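PDB 4OVY: haloacid dehalogenase domain protein hydrolase from Planctomyces limnophilus, which probably acts as a hydrolase, and perhaps a phosphatase, of the haloacid dehalogenase superfamily and binds a calcium ion. Local coordinates for residues G237-E240 with M241-V245; T40-N43 with D44-W48; F266-D269 with R270-F274; A11-R14 with A15-Y19; G177-P180 with E181-I184. One frame throughout, in Å; residues are numbered along the deposited sequence. Where two conformers were deposited one is given.

Interaction 1 of 5, residues G237-E240 with M241-V245; sequences GDYE and MLEYV
Asp-238 and Met-241, the latter deposited as selenomethionine, lie side by side one turn apart at the start of helix 239-246, with OD1 of Asp-238 3.6 Å from the methyl CE of Met-241. This is the tight side: Met-241 and Leu-242 press on Ala-231 of strand 230-233, and Leu-242 N donates an almost straight bond of 3.0 Å to Asp-238 O (170°). The side carrying Tyr-239 and Glu-240 is looser and partly exposed. There CE1 at the edge of the Tyr-239 ring lies 3.6 Å from OE2 of Glu-243, with ring and carboxylate planes 86° apart, while Glu-243 also binds Lys-287 and Tyr-192 of the second subunit. A water links Gly-237 O to Met-241 N. Asp-238, seen to bind calcium in this protein though not in this chain, pairs through OD1 with Lys-216 and through OD2 with the backbone N of Asn-234 and Ser-235; these partners probably offset the burial of this carboxylate beside Asp-42.

Interaction 2 of 5, residues T40-N43 with D44-W48; sequences TFDN and DGTLW. With CA (calcium ion), chain J; EDO (1,2-ethanediol), chain H.
Asn-43 O draws in the backbone of the following turn: it accepts from Thr-46 N at 2.9 Å, a donor standing above the carbonyl plane, and from Leu-47 N at 2.8 Å, lying in that plane, with a weak third bond from Trp-48 N. Among side chains, the Asn-43 amide lies over one face of the Trp-48 indole, the planes 21° apart and OD1 3.5 Å from CD1 of Trp-48. With CG between the backbone N and the carbonyl carbon (chi1 75°), the indole folds back so that NE1 donates to the anti lone pair of Asp-44 OD1 at 2.8 Å. A leucine at Trp-48 would probably leave that carboxylate oxygen without its indole donor and the Asn-43 amide without its flat neighbour. Apolar contact is chiefly between Phe-41 and Leu-47, whose side chains cross at about a right angle, CD2 to CD2 3.9 Å. Calcium is bound by Asp-42 OD2 at 2.3 Å, the backbone O of Asp-44 at 2.5 Å, two waters and Asn-234, while Asp-42 OD1 forms a salt bridge with Lys-216. A carboxylate and a carbonyl two residues apart after strand 38-41 are consistent with the DxDx(T/V) motif of haloacid dehalogenase-like hydrolases.

Interaction 3 of 5, residues F266-D269 with R270-F274; sequences FAYD and RQSPF
Ser-272 OG has two hydrogen-bond partners: it donates to Phe-274 O at 2.6 Å, and Gln-51 NE2 is the other. The same hydroxyl lies obliquely against the Tyr-268 ring, 3.6 Å from CD2, while Ser-272 CB packs 3.8 Å from CB of Tyr-268. Phe-274 O also approaches that ring obliquely, 3.6 Å from CE2 of Tyr-268. The ring is further fixed by stacking on His-259 and by a hydrogen bond between its hydroxyl and Glu-50, seen to bind calcium in this protein though not in this chain. In the type I beta turn from Asp-269 to Ser-272, the Asp-269 carboxylate bends back over its own backbone (chi1 43°), and the anti lone pair of OD1 takes the N-H of Arg-270 at 2.7 Å. A water accepts from both Asp-269 N and Gln-271 N, bridging the first and third residues of the turn. The Arg-270 side chain runs extended to Asp-278 and Thr-282, its guanidinium tilted 50° from the Asp-269 carboxylate. Side-chain and water bonds thus contribute to holding the turn; Asp-269 is met directly by Arg-270 N and, at OD2, by His-258, and any effect of the Arg-270 charge on it is probably slight.

Interaction 4 of 5, residues A11-R14 with A15-Y19; sequences AARR and AILEY
The first turns of helix 11-24, an amphipathic alpha-helix lying against the central sheet near the N-terminus, are held by regular i to i+4 backbone bonds: Ala-15 N to Ala-11 O, Ile-16 N to Ala-12 O, Leu-17 N to Arg-13 O and Glu-18 N to Arg-14 O, all between 2.9 and 3.1 Å. On the inner face, Ala-12 and Ile-16 rest on Leu-255 of strand 253-260, Ala-12 also reaches Ile-290 and Ile-292 of strand 290-293, and Ile-16 touches Leu-146 of helix 141-152. Ile-16 CG1, anti to its carbonyl carbon (chi1 -70°), lies back along the preceding turn, 3.2 Å from Ala-12 O. The methyl of Ala-15 similarly comes to 3.3 Å from Ala-11 O. The outer side is polar. Arg-14 is exposed, and its guanidinium has one face over Ala-11 N; its NH1 forms a salt bridge with Asp-9 and bonds a citrate probably carried over from crystallisation. Arg-13 is modelled in two conformers, and in the one given its NH1 bonds to the backbone O of Trp-7, in the chain that leads into the helix. Between the two sides, Arg-13 and Leu-17 point the same way and lie alongside one another, the Arg-13 stem packing by its methylene CG against Leu-17 CD1 at 4.0 Å.

Interaction 5 of 5, residues G177-P180 with E181-I184; sequences GIPP and EQVI
Ile-178, just past the positive-phi Gly-177 that ends helix 172-176, leads into a short 3-10 turn before strand 183-195, which runs parallel to strand 156-161 in the central mixed sheet of this haloacid dehalogenase-like domain. Its CG2 branch reaches over to Val-183 CG2 at 4.0 Å and lies 3.6 Å from Gln-182 O, while the residue as a whole packs on Thr-157 and Ile-159 of strand 156-161. Pro-179 comes next, and its carbonyl O receives Gln-182 N at 2.9 Å, the donor standing above the carbonyl plane. The Glu-181 side chain crosses that of Pro-179 at about a right angle, its OE1 3.4 Å from Pro-179 CB. Glu-181 gets there because CG sits between the backbone N and the carbonyl carbon (chi1 68°) and the chain then bends at its second torsion, folding back over the prolines. Both carboxylate oxygens are also engaged by the second subunit, OE1 by Arg-226 and OE2 by Lys-156. An alanine at Glu-181 would probably leave these two basic groups of the partner subunit without their mate and strip Pro-179 CB and CG of the carboxylate packed on them. Pro-180 closes the turn: its carbonyl O, which also binds Arg-169, accepts from Val-183 N at 3.1 Å, and its ring atom CD lies 3.6 Å from Glu-181 OE1.

Interactions 1, 2 and 5 are buried, 3 and 4 only partly. Interactions 1 and 2 meet at the calcium site, where Asp-238 OD2 lies 3.1 Å from Asp-42 OD2 and Met-241 packs on Thr-40; Lys-216 pairs with both aspartates and probably eases their crowding. Interaction 3, at the short strand 267-268 that pairs with strand 253-260, touches interaction 2 through Tyr-268 and Gly-45 and draws on side-chain and water bonds. Interactions 2, 3 and 5 reach the same sheet, but 2 gathers charge around metal whereas 5 folds prolines under a carboxylate bound by the second subunit, which interaction 1 also touches. Interaction 4, remote from the metal, is regular helix, apolar inward and charged outward.

Interaction 1 of 5, residues G237-E240 with M241-V245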
loop_
_atom_site.group_PDB
_atom_site.type_symbol
_atom_site.label_atom_id
_atom_site.label_comp_id
_atom_site.label_asym_id
_atom_site.label_seq_id
_atom_site.Cartn_x
_atom_site.Cartn_y
_atom_site.Cartn_z
ATOM N N GLY A 237 -6.471 10.196 18.293
ATOM C CA GLY A 237 -6.334 9.994 16.852
ATOM C C GLY A 237 -6.291 8.535 16.404
ATOM O O GLY A 237 -6.467 8.254 15.222
ATOM N N ASP A 238 -6.070 7.615 17.348
ATOM C CA ASP A 238 -6.069 6.173 17.090
ATOM C C ASP A 238 -7.405 5.479 17.373
ATOM O O ASP A 238 -7.521 4.263 17.179
ATOM C CB ASP A 238 -4.981 5.507 17.949
ATOM C CG ASP A 238 -3.594 5.955 17.567
ATOM O OD1 ASP A 238 -3.279 5.892 16.362
ATOM O OD2 ASP A 238 -2.823 6.363 18.462
ATOM N N TYR A 239 -8.411 6.241 17.801
ATOM C CA TYR A 239 -9.691 5.669 18.243
ATOM C C TYR A 239 -10.337 4.806 17.161
ATOM O O TYR A 239 -10.704 3.671 17.419
ATOM C CB TYR A 239 -10.671 6.774 18.674
ATOM C CG TYR A 239 -11.886 6.290 19.450
ATOM C CD1 TYR A 239 -12.914 5.598 18.817
ATOM C CD2 TYR A 239 -12.025 6.556 20.810
ATOM C CE1 TYR A 239 -14.030 5.161 19.514
ATOM C CE2 TYR A 239 -13.144 6.129 21.515
ATOM C CZ TYR A 239 -14.139 5.427 20.860
ATOM O OH TYR A 239 -15.258 4.989 21.536
ATOM N N GLU A 240 -10.482 5.352 15.954
ATOM C CA GLU A 240 -11.121 4.617 14.868
ATOM C C GLU A 240 -10.318 3.388 14.430
ATOM O O GLU A 240 -10.904 2.352 14.135
ATOM C CB GLU A 240 -11.421 5.532 13.677
ATOM C CG GLU A 240 -12.523 6.558 13.950
ATOM C CD GLU A 240 -12.016 7.904 14.443
ATOM O OE1 GLU A 240 -10.867 7.998 14.952
ATOM O OE2 GLU A 240 -12.794 8.881 14.323
HETATM N N MSE A 241 -8.990 3.489 14.408
HETATM C CA MSE A 241 -8.158 2.324 14.085
HETATM C C MSE A 241 -8.415 1.195 15.075
HETATM O O MSE A 241 -8.631 0.055 14.674
HETATM C CB MSE A 241 -6.673 2.682 14.033
HETATM C CG MSE A 241 -5.826 1.421 13.861
HETATM SE SE MSE A 241 -3.907 1.848 13.777
HETATM C CE MSE A 241 -3.611 2.386 15.654
ATOM N N LEU A 242 -8.387 1.491 16.370
ATOM C CA LEU A 242 -8.607 0.463 17.397
ATOM C C LEU A 242 -10.023 -0.115 17.310
ATOM O O LEU A 242 -10.217 -1.329 17.380
ATOM C CB LEU A 242 -8.349 1.035 18.789
ATOM C CG LEU A 242 -6.906 1.484 19.082
ATOM C CD1 LEU A 242 -6.839 2.352 20.333
ATOM C CD2 LEU A 242 -5.982 0.296 19.220
ATOM N N GLU A 243 -11.010 0.762 17.131
ATOM C CA GLU A 243 -12.409 0.343 17.018
ATOM C C GLU A 243 -12.639 -0.587 15.821
ATOM O O GLU A 243 -13.326 -1.611 15.926
ATOM C CB GLU A 243 -13.298 1.581 16.906
ATOM C CG GLU A 243 -14.786 1.323 16.898
ATOM C CD GLU A 243 -15.565 2.623 16.946
ATOM O OE1 GLU A 243 -15.455 3.418 15.988
ATOM O OE2 GLU A 243 -16.268 2.858 17.952
ATOM N N TYR A 244 -12.037 -0.231 14.692
ATOM C CA TYR A 244 -12.126 -1.009 13.467
ATOM C C TYR A 244 -11.618 -2.431 13.693
ATOM O O TYR A 244 -12.190 -3.395 13.183
ATOM C CB TYR A 244 -11.321 -0.294 12.366
ATOM C CG TYR A 244 -11.257 -0.992 11.027
ATOM C CD1 TYR A 244 -12.412 -1.407 10.370
ATOM C CD2 TYR A 244 -10.035 -1.205 10.396
ATOM C CE1 TYR A 244 -12.348 -2.042 9.137
ATOM C CE2 TYR A 244 -9.961 -1.834 9.165
ATOM C CZ TYR A 244 -11.115 -2.245 8.534
ATOM O OH TYR A 244 -11.034 -2.864 7.308
ATOM N N VAL A 245 -10.558 -2.547 14.483
ATOM C CA VAL A 245 -9.935 -3.838 14.791
ATOM C C VAL A 245 -10.688 -4.651 15.858
ATOM O O VAL A 245 -10.802 -5.877 15.735
ATOM C CB VAL A 245 -8.463 -3.623 15.221
ATOM C CG1 VAL A 245 -7.862 -4.885 15.830
ATOM C CG2 VAL A 245 -7.644 -3.159 14.022
HETATM O O HOH W 1 -7.883 6.177 14.062
#

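Interaction 2 of 5, residues T40-N43 with D44-W48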
loop_
_atom_site.group_PDB
_atom_site.type_symbol
_atom_site.label_atom_id
_atom_site.label_comp_id
_atom_site.label_asym_id
_atom_site.label_seq_id
_atom_site.Cartn_x
_atom_site.Cartn_y
_atom_site.Cartn_z
ATOM N N THR A 40 -1.205 -3.397 13.235
ATOM C CA THR A 40 -0.933 -1.998 12.920
ATOM C C THR A 40 -0.552 -1.207 14.168
ATOM O O THR A 40 -1.179 -1.336 15.224
ATOM C CB THR A 40 -2.133 -1.318 12.230
ATOM O OG1 THR A 40 -3.316 -1.479 13.025
ATOM C CG2 THR A 40 -2.354 -1.891 10.854
ATOM N N PHE A 41 0.485 -0.390 14.022
ATOM C CA PHE A 41 0.991 0.473 15.082
ATOM C C PHE A 41 0.970 1.923 14.623
ATOM O O PHE A 41 1.416 2.236 13.522
ATOM C CB PHE A 41 2.455 0.136 15.392
ATOM C CG PHE A 41 2.661 -1.231 15.978
ATOM C CD1 PHE A 41 2.766 -2.346 15.160
ATOM C CD2 PHE A 41 2.778 -1.400 17.349
ATOM C CE1 PHE A 41 2.957 -3.607 15.703
ATOM C CE2 PHE A 41 2.968 -2.661 17.897
ATOM C CZ PHE A 41 3.063 -3.761 17.070
ATOM N N ASP A 42 0.503 2.820 15.482
ATOM C CA ASP A 42 0.866 4.222 15.331
ATOM C C ASP A 42 2.375 4.348 15.587
ATOM O O ASP A 42 2.989 3.443 16.177
ATOM C CB ASP A 42 0.078 5.084 16.313
ATOM C CG ASP A 42 0.086 6.558 15.952
ATOM O OD1 ASP A 42 0.585 6.960 14.883
ATOM O OD2 ASP A 42 -0.432 7.333 16.760
ATOM N N ASN A 43 2.969 5.453 15.145
ATOM C CA ASN A 43 4.388 5.716 15.389
ATOM C C ASN A 43 4.597 6.694 16.554
ATOM O O ASN A 43 4.997 6.291 17.645
ATOM C CB ASN A 43 5.068 6.236 14.111
ATOM C CG ASN A 43 6.579 6.371 14.262
ATOM O OD1 ASN A 43 7.224 5.583 14.961
ATOM N ND2 ASN A 43 7.150 7.371 13.605
ATOM N N ASP A 44 4.300 7.972 16.323
ATOM C CA ASP A 44 4.477 9.011 17.349
ATOM C C ASP A 44 3.740 8.623 18.633
ATOM O O ASP A 44 2.544 8.409 18.604
ATOM C CB ASP A 44 3.926 10.355 16.862
ATOM C CG ASP A 44 4.655 10.901 15.645
ATOM O OD1 ASP A 44 5.859 10.620 15.451
ATOM O OD2 ASP A 44 4.010 11.641 14.880
ATOM N N GLY A 45 4.460 8.520 19.746
ATOM C CA GLY A 45 3.855 8.240 21.044
ATOM C C GLY A 45 3.530 6.778 21.296
ATOM O O GLY A 45 3.102 6.420 22.393
ATOM N N THR A 46 3.719 5.938 20.279
ATOM C CA THR A 46 3.424 4.515 20.369
ATOM C C THR A 46 4.721 3.703 20.245
ATOM O O THR A 46 4.973 2.821 21.064
ATOM C CB THR A 46 2.402 4.112 19.294
ATOM O OG1 THR A 46 1.138 4.721 19.596
ATOM C CG2 THR A 46 2.220 2.600 19.232
ATOM N N LEU A 47 5.523 4.001 19.222
ATOM C CA LEU A 47 6.825 3.359 19.005
ATOM C C LEU A 47 8.004 4.230 19.443
ATOM O O LEU A 47 9.091 3.716 19.717
ATOM C CB LEU A 47 6.996 3.001 17.527
ATOM C CG LEU A 47 6.033 1.962 16.945
ATOM C CD1 LEU A 47 6.317 1.702 15.475
ATOM C CD2 LEU A 47 6.111 0.654 17.728
ATOM N N TRP A 48 7.809 5.547 19.469
ATOM C CA TRP A 48 8.862 6.469 19.869
ATOM C C TRP A 48 8.300 7.757 20.462
ATOM O O TRP A 48 7.094 7.992 20.432
ATOM C CB TRP A 48 9.808 6.754 18.695
ATOM C CG TRP A 48 9.302 7.678 17.624
ATOM C CD1 TRP A 48 8.005 8.035 17.371
ATOM C CD2 TRP A 48 10.095 8.334 16.626
ATOM N NE1 TRP A 48 7.951 8.882 16.294
ATOM C CE2 TRP A 48 9.217 9.076 15.814
ATOM C CE3 TRP A 48 11.463 8.360 16.337
ATOM C CZ2 TRP A 48 9.662 9.840 14.745
ATOM C CZ3 TRP A 48 11.902 9.127 15.270
ATOM C CH2 TRP A 48 11.007 9.858 14.492
HETATM CA CA CA J . 0.143 8.899 18.359
HETATM C C1 EDO H . 1.485 13.094 13.848
HETATM O O1 EDO H . 1.471 11.860 14.584
HETATM C C2 EDO H . 0.110 13.750 13.893
HETATM O O2 EDO H . -0.913 12.760 13.721
HETATM O O HOH W 2 2.154 8.937 14.363
HETATM O O HOH W 3 6.441 9.829 12.731
HETATM O O HOH W 4 -2.381 8.970 17.111
HETATM O O HOH W 5 0.171 10.966 18.655
#

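Interaction 3 of 5, residues F266-D269 with R270-F274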
loop_
_atom_site.group_PDB
_atom_site.type_symbol
_atom_site.label_atom_id
_atom_site.label_comp_id
_atom_site.label_asym_id
_atom_site.label_seq_id
_atom_site.Cartn_x
_atom_site.Cartn_y
_atom_site.Cartn_z
ATOM N N PHE A 266 7.875 10.900 29.489
ATOM C CA PHE A 266 7.004 12.045 29.733
ATOM C C PHE A 266 5.674 11.551 30.251
ATOM O O PHE A 266 5.231 10.467 29.874
ATOM C CB PHE A 266 6.771 12.809 28.441
ATOM C CG PHE A 266 7.999 13.466 27.903
ATOM C CD1 PHE A 266 8.841 12.788 27.041
ATOM C CD2 PHE A 266 8.310 14.770 28.262
ATOM C CE1 PHE A 266 9.985 13.398 26.545
ATOM C CE2 PHE A 266 9.449 15.384 27.772
ATOM C CZ PHE A 266 10.287 14.695 26.910
ATOM N N ALA A 267 5.045 12.341 31.120
ATOM C CA ALA A 267 3.721 12.003 31.629
ATOM C C ALA A 267 2.726 12.979 31.033
ATOM O O ALA A 267 2.861 14.192 31.203
ATOM C CB ALA A 267 3.687 12.056 33.145
ATOM N N TYR A 268 1.750 12.449 30.307
ATOM C CA TYR A 268 0.710 13.263 29.687
ATOM C C TYR A 268 -0.456 12.406 29.227
ATOM O O TYR A 268 -0.276 11.243 28.909
ATOM C CB TYR A 268 1.257 14.032 28.482
ATOM C CG TYR A 268 1.810 13.171 27.351
ATOM C CD1 TYR A 268 3.127 12.746 27.363
ATOM C CD2 TYR A 268 1.011 12.816 26.261
ATOM C CE1 TYR A 268 3.641 11.974 26.334
ATOM C CE2 TYR A 268 1.510 12.042 25.223
ATOM C CZ TYR A 268 2.830 11.631 25.260
ATOM O OH TYR A 268 3.333 10.874 24.239
ATOM N N ASP A 269 -1.648 12.986 29.194
ATOM C CA ASP A 269 -2.778 12.359 28.525
ATOM C C ASP A 269 -3.815 13.393 28.062
ATOM O O ASP A 269 -3.762 13.844 26.908
ATOM C CB ASP A 269 -3.405 11.193 29.337
ATOM C CG ASP A 269 -3.556 11.478 30.831
ATOM O OD1 ASP A 269 -3.987 12.580 31.236
ATOM O OD2 ASP A 269 -3.286 10.548 31.620
ATOM N N ARG A 270 -4.710 13.801 28.955
ATOM C CA ARG A 270 -5.922 14.535 28.552
ATOM C C ARG A 270 -5.678 15.993 28.166
ATOM O O ARG A 270 -6.478 16.575 27.427
ATOM C CB ARG A 270 -6.978 14.461 29.660
ATOM C CG ARG A 270 -7.401 13.036 30.001
ATOM C CD ARG A 270 -8.609 12.995 30.923
ATOM N NE ARG A 270 -8.808 11.662 31.503
ATOM C CZ ARG A 270 -9.518 10.676 30.953
ATOM N NH1 ARG A 270 -9.619 9.512 31.577
ATOM N NH2 ARG A 270 -10.138 10.837 29.793
ATOM N N GLN A 271 -4.582 16.571 28.655
ATOM C CA GLN A 271 -4.287 17.991 28.463
ATOM C C GLN A 271 -3.181 18.255 27.442
ATOM O O GLN A 271 -2.817 19.401 27.215
ATOM C CB GLN A 271 -3.859 18.624 29.796
ATOM C CG GLN A 271 -4.788 18.363 30.972
ATOM C CD GLN A 271 -6.056 19.182 30.904
ATOM O OE1 GLN A 271 -6.822 19.088 29.946
ATOM N NE2 GLN A 271 -6.287 19.995 31.928
ATOM N N SER A 272 -2.647 17.209 26.826
ATOM C CA SER A 272 -1.457 17.351 26.007
ATOM C C SER A 272 -1.810 17.871 24.622
ATOM O O SER A 272 -2.718 17.356 23.988
ATOM C CB SER A 272 -0.743 16.011 25.863
ATOM O OG SER A 272 0.495 16.187 25.203
ATOM N N PRO A 273 -1.091 18.893 24.146
ATOM C CA PRO A 273 -1.291 19.292 22.757
ATOM C C PRO A 273 -0.792 18.235 21.761
ATOM O O PRO A 273 -1.306 18.156 20.653
ATOM C CB PRO A 273 -0.486 20.587 22.633
ATOM C CG PRO A 273 0.460 20.605 23.775
ATOM C CD PRO A 273 -0.145 19.767 24.863
ATOM N N PHE A 274 0.191 17.430 22.159
ATOM C CA PHE A 274 0.731 16.378 21.303
ATOM C C PHE A 274 0.371 15.013 21.877
ATOM O O PHE A 274 0.647 14.739 23.040
ATOM C CB PHE A 274 2.248 16.535 21.182
ATOM C CG PHE A 274 2.665 17.855 20.589
ATOM C CD1 PHE A 274 2.547 18.079 19.224
ATOM C CD2 PHE A 274 3.158 18.877 21.392
ATOM C CE1 PHE A 274 2.913 19.293 18.665
ATOM C CE2 PHE A 274 3.532 20.094 20.836
ATOM C CZ PHE A 274 3.402 20.305 19.474
HETATM O O HOH W 6 -2.036 15.834 30.016
#

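Interaction 4 of 5, residues A11-R14 with A15-Y19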
loop_
_atom_site.group_PDB
_atom_site.type_symbol
_atom_site.label_atom_id
_atom_site.label_comp_id
_atom_site.label_asym_id
_atom_site.label_seq_id
_atom_site.Cartn_x
_atom_site.Cartn_y
_atom_site.Cartn_z
ATOM N N ALA A 11 -1.410 -6.488 32.916
ATOM C CA ALA A 11 -2.540 -6.814 32.052
ATOM C C ALA A 11 -2.108 -6.877 30.590
ATOM O O ALA A 11 -2.523 -7.777 29.858
ATOM C CB ALA A 11 -3.673 -5.811 32.228
ATOM N N ALA A 12 -1.273 -5.925 30.172
ATOM C CA ALA A 12 -0.851 -5.845 28.776
ATOM C C ALA A 12 0.020 -7.034 28.345
ATOM O O ALA A 12 -0.203 -7.607 27.282
ATOM C CB ALA A 12 -0.139 -4.526 28.499
ATOM N N ARG A 13 0.999 -7.406 29.162
ATOM C CA ARG A 13 1.861 -8.537 28.817
ATOM C C ARG A 13 1.059 -9.832 28.784
ATOM O O ARG A 13 1.259 -10.662 27.896
ATOM C CB ARG A 13 3.044 -8.669 29.778
ATOM C CG ARG A 13 4.174 -9.514 29.196
ATOM C CD ARG A 13 5.284 -9.777 30.199
ATOM N NE ARG A 13 4.871 -10.676 31.283
ATOM C CZ ARG A 13 5.658 -11.029 32.294
ATOM N NH1 ARG A 13 6.893 -10.553 32.365
ATOM N NH2 ARG A 13 5.216 -11.852 33.237
ATOM N N ARG A 14 0.147 -10.002 29.739
ATOM C CA ARG A 14 -0.712 -11.190 29.771
ATOM C C ARG A 14 -1.587 -11.275 28.529
ATOM O O ARG A 14 -1.689 -12.333 27.906
ATOM C CB ARG A 14 -1.576 -11.218 31.033
ATOM C CG ARG A 14 -0.778 -11.472 32.302
ATOM C CD ARG A 14 -1.664 -11.768 33.499
ATOM N NE ARG A 14 -2.419 -10.605 33.953
ATOM C CZ ARG A 14 -1.956 -9.645 34.754
ATOM N NH1 ARG A 14 -0.707 -9.668 35.215
ATOM N NH2 ARG A 14 -2.760 -8.645 35.100
ATOM N N ALA A 15 -2.203 -10.155 28.164
ATOM C CA ALA A 15 -3.073 -10.094 26.991
ATOM C C ALA A 15 -2.323 -10.380 25.694
ATOM O O ALA A 15 -2.823 -11.105 24.838
ATOM C CB ALA A 15 -3.749 -8.734 26.904
ATOM N N ILE A 16 -1.130 -9.807 25.547
ATOM C CA ILE A 16 -0.344 -9.988 24.335
ATOM C C ILE A 16 0.060 -11.450 24.174
ATOM O O ILE A 16 -0.172 -12.041 23.122
ATOM C CB ILE A 16 0.902 -9.082 24.310
ATOM C CG1 ILE A 16 0.476 -7.623 24.137
ATOM C CG2 ILE A 16 1.840 -9.491 23.179
ATOM C CD1 ILE A 16 1.568 -6.627 24.449
ATOM N N LEU A 17 0.638 -12.029 25.224
ATOM C CA LEU A 17 1.114 -13.414 25.154
ATOM C C LEU A 17 -0.036 -14.387 24.900
ATOM O O LEU A 17 0.083 -15.276 24.062
ATOM C CB LEU A 17 1.879 -13.794 26.427
ATOM C CG LEU A 17 3.189 -13.037 26.678
ATOM C CD1 LEU A 17 3.706 -13.342 28.075
ATOM C CD2 LEU A 17 4.248 -13.361 25.630
ATOM N N GLU A 18 -1.147 -14.196 25.614
ATOM C CA GLU A 18 -2.337 -15.047 25.484
ATOM C C GLU A 18 -2.926 -14.972 24.073
ATOM O O GLU A 18 -3.241 -15.997 23.453
ATOM C CB GLU A 18 -3.396 -14.624 26.515
ATOM C CG GLU A 18 -4.640 -15.504 26.588
ATOM C CD GLU A 18 -5.398 -15.341 27.908
ATOM O OE1 GLU A 18 -5.595 -14.177 28.338
ATOM O OE2 GLU A 18 -5.792 -16.372 28.523
ATOM N N TYR A 19 -3.074 -13.754 23.574
ATOM C CA TYR A 19 -3.674 -13.537 22.266
ATOM C C TYR A 19 -2.806 -14.109 21.145
ATOM O O TYR A 19 -3.303 -14.818 20.265
ATOM C CB TYR A 19 -3.916 -12.047 22.042
ATOM C CG TYR A 19 -4.660 -11.750 20.769
ATOM C CD1 TYR A 19 -6.026 -11.993 20.678
ATOM C CD2 TYR A 19 -4.008 -11.220 19.661
ATOM C CE1 TYR A 19 -6.726 -11.717 19.516
ATOM C CE2 TYR A 19 -4.703 -10.936 18.486
ATOM C CZ TYR A 19 -6.059 -11.193 18.420
ATOM O OH TYR A 19 -6.759 -10.924 17.268
#

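Interaction 5 of 5, residues G177-P180 with E181-I184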
loop_
_atom_site.group_PDB
_atom_site.type_symbol
_atom_site.label_atom_id
_atom_site.label_comp_id
_atom_site.label_asym_id
_atom_site.label_seq_id
_atom_site.Cartn_x
_atom_site.Cartn_y
_atom_site.Cartn_z
ATOM N N GLY A 177 12.493 -2.482 11.818
ATOM C CA GLY A 177 12.367 -3.698 11.015
ATOM C C GLY A 177 11.157 -3.678 10.101
ATOM O O GLY A 177 10.704 -4.723 9.652
ATOM N N ILE A 178 10.636 -2.487 9.811
ATOM C CA ILE A 178 9.436 -2.351 9.008
ATOM C C ILE A 178 9.802 -1.730 7.663
ATOM O O ILE A 178 10.253 -0.573 7.617
ATOM C CB ILE A 178 8.387 -1.492 9.739
ATOM C CG1 ILE A 178 7.973 -2.189 11.042
ATOM C CG2 ILE A 178 7.182 -1.246 8.839
ATOM C CD1 ILE A 178 7.077 -1.360 11.941
ATOM N N PRO A 179 9.623 -2.490 6.565
ATOM C CA PRO A 179 9.995 -1.996 5.245
ATOM C C PRO A 179 9.014 -0.944 4.730
ATOM O O PRO A 179 7.902 -0.855 5.230
ATOM C CB PRO A 179 9.920 -3.250 4.382
ATOM C CG PRO A 179 8.824 -4.044 5.000
ATOM C CD PRO A 179 8.939 -3.795 6.476
ATOM N N PRO A 180 9.417 -0.163 3.716
ATOM C CA PRO A 180 8.596 0.954 3.229
ATOM C C PRO A 180 7.191 0.560 2.790
ATOM O O PRO A 180 6.247 1.325 3.014
ATOM C CB PRO A 180 9.400 1.504 2.047
ATOM C CG PRO A 180 10.785 1.028 2.265
ATOM C CD PRO A 180 10.689 -0.272 2.984
ATOM N N GLU A 181 7.046 -0.627 2.195
ATOM C CA GLU A 181 5.728 -1.107 1.755
ATOM C C GLU A 181 4.764 -1.430 2.911
ATOM O O GLU A 181 3.600 -1.738 2.666
ATOM C CB GLU A 181 5.853 -2.298 0.784
ATOM C CG GLU A 181 6.393 -3.603 1.374
ATOM C CD GLU A 181 7.911 -3.707 1.376
ATOM O OE1 GLU A 181 8.621 -2.671 1.255
ATOM O OE2 GLU A 181 8.396 -4.852 1.506
ATOM N N GLN A 182 5.243 -1.366 4.153
ATOM C CA GLN A 182 4.409 -1.594 5.328
ATOM C C GLN A 182 4.306 -0.354 6.210
ATOM O O GLN A 182 3.974 -0.444 7.395
ATOM C CB GLN A 182 4.934 -2.799 6.116
ATOM C CG GLN A 182 4.708 -4.083 5.346
ATOM C CD GLN A 182 5.250 -5.331 6.010
ATOM O OE1 GLN A 182 5.458 -5.405 7.227
ATOM N NE2 GLN A 182 5.453 -6.331 5.205
ATOM N N VAL A 183 4.599 0.803 5.619
ATOM C CA VAL A 183 4.438 2.084 6.291
ATOM C C VAL A 183 3.278 2.798 5.603
ATOM O O VAL A 183 3.270 2.947 4.382
ATOM C CB VAL A 183 5.706 2.951 6.204
ATOM C CG1 VAL A 183 5.468 4.305 6.876
ATOM C CG2 VAL A 183 6.894 2.234 6.839
ATOM N N ILE A 184 2.290 3.194 6.393
ATOM C CA ILE A 184 1.139 3.940 5.912
ATOM C C ILE A 184 1.144 5.264 6.653
ATOM O O ILE A 184 1.310 5.304 7.876
ATOM C CB ILE A 184 -0.170 3.174 6.181
ATOM C CG1 ILE A 184 -0.197 1.883 5.366
ATOM C CG2 ILE A 184 -1.393 4.016 5.845
ATOM C CD1 ILE A 184 -1.296 0.926 5.783
#